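PDB 3M4U: tyrosine specific protein phosphatase, putative from Trypanosoma brucei, which dephosphorylates the nucleolar protein NOPP44/46 as a protein tyrosine phosphatase and acts as a switch in the parasite's life cycle. Local coordinates for residues A[261-264]-A[265-268]. Numbering follows the deposited sequence.
Sequences SIVA and AMKQ
Ala265 takes up the backbone carbonyl of Ser261 and opens a run of four successive i to i+4 bonds, the signature of the alpha-helix, here two successive turns making up most of helix 258-269 in the phosphatase domain. Ala265 N donates to Ser261 O over 2.7 Å, and Ala265 CB rests 3.4 Å from the same oxygen. Met266 N repeats the pattern on Ile262 O (3.0 Å). The methionine CG lies beside the backbone N, and a bend about the CG–SD bond (chi3 -49°) turns the methyl back along the helix. Met266 CE thereby reaches CG2 of Val263 at 4.1 Å and, more loosely, CG2 of Ile262, forming a small apolar patch on the buried face, where Ile262 and Met266 pack on helix 234-250 and Val263 meets helix 277-290. Lys267 N donates to Val263 O over 2.9 Å. Lys267 CE lies 4.0 Å from Val263 CG1, the two side chains running side by side and pointing the same way, with Leu28 of helix 14-31 also in contact. Lys267 is buried, and its NZ is hydrogen-bonded to Gln29 OE1 and to the carbonyl oxygens of Met273 and Val274, tying the helix to the N-terminal helix and the following loop. Gln268 N closes the series with a more bent bond to Ala264 O (141° at the hydrogen), an oxygen that also accepts from Gln31 NE2. The Gln268 side chain touches Glu32 and Glu59, while Gln268 CB stays 3.5 Å from Ala264 O.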
loop_
_atom_site.group_PDB
_atom_site.type_symbol
_atom_site.label_atom_id
_atom_site.label_comp_id
_atom_site.label_asym_id
_atom_site.label_seq_id
_atom_site.Cartn_x
_atom_site.Cartn_y
_atom_site.Cartn_z
ATOM N N SER A 261 14.662 7.282 -7.939
ATOM C CA SER A 261 14.061 6.697 -9.132
ATOM C C SER A 261 12.900 5.793 -8.766
ATOM O O SER A 261 11.868 5.789 -9.443
ATOM C CB SER A 261 15.100 5.911 -9.923
ATOM O OG SER A 261 16.102 6.785 -10.403
ATOM N N ILE A 262 13.086 5.020 -7.696
ATOM C CA ILE A 262 12.050 4.130 -7.220
ATOM C C ILE A 262 10.795 4.941 -6.969
ATOM O O ILE A 262 9.697 4.546 -7.371
ATOM C CB ILE A 262 12.466 3.421 -5.939
ATOM C CG1 ILE A 262 13.471 2.325 -6.259
ATOM C CG2 ILE A 262 11.247 2.825 -5.243
ATOM C CD1 ILE A 262 14.101 1.718 -5.032
ATOM N N VAL A 263 10.957 6.088 -6.323
ATOM C CA VAL A 263 9.794 6.892 -6.022
ATOM C C VAL A 263 9.221 7.523 -7.300
ATOM O O VAL A 263 7.999 7.562 -7.483
ATOM C CB VAL A 263 10.079 7.953 -4.953
ATOM C CG1 VAL A 263 8.889 8.878 -4.813
ATOM C CG2 VAL A 263 10.373 7.296 -3.624
ATOM N N ALA A 264 10.104 7.986 -8.182
ATOM C CA ALA A 264 9.706 8.561 -9.472
ATOM C C ALA A 264 8.906 7.563 -10.303
ATOM O O ALA A 264 7.906 7.919 -10.925
ATOM C CB ALA A 264 10.933 9.028 -10.256
ATOM N N ALA A 265 9.360 6.316 -10.316
ATOM C CA ALA A 265 8.686 5.271 -11.066
ATOM C C ALA A 265 7.330 4.995 -10.446
ATOM O O ALA A 265 6.355 4.773 -11.165
ATOM C CB ALA A 265 9.524 4.014 -11.093
ATOM N N MET A 266 7.260 5.025 -9.113
ATOM C CA MET A 266 5.982 4.823 -8.428
ATOM C C MET A 266 4.980 5.930 -8.750
ATOM O O MET A 266 3.813 5.657 -9.061
ATOM C CB MET A 266 6.154 4.664 -6.908
ATOM C CG MET A 266 6.572 3.252 -6.481
ATOM S SD MET A 266 6.517 2.992 -4.697
ATOM C CE MET A 266 7.399 4.444 -4.096
ATOM N N LYS A 267 5.434 7.175 -8.683
ATOM C CA LYS A 267 4.556 8.309 -8.954
ATOM C C LYS A 267 4.036 8.283 -10.396
ATOM O O LYS A 267 2.934 8.749 -10.681
ATOM C CB LYS A 267 5.280 9.614 -8.662
ATOM C CG LYS A 267 5.466 9.865 -7.180
ATOM C CD LYS A 267 6.168 11.174 -6.912
ATOM C CE LYS A 267 6.022 11.605 -5.460
ATOM N NZ LYS A 267 4.606 11.835 -5.096
ATOM N N GLN A 268 4.832 7.709 -11.291
ATOM C CA GLN A 268 4.458 7.571 -12.692
ATOM C C GLN A 268 3.333 6.538 -12.865
ATOM O O GLN A 268 2.499 6.653 -13.771
ATOM C CB GLN A 268 5.685 7.158 -13.513
ATOM C CG GLN A 268 5.561 7.427 -15.002
ATOM C CD GLN A 268 5.019 6.240 -15.778
ATOM O OE1 GLN A 268 5.155 5.092 -15.352
ATOM N NE2 GLN A 268 4.408 6.510 -16.934
#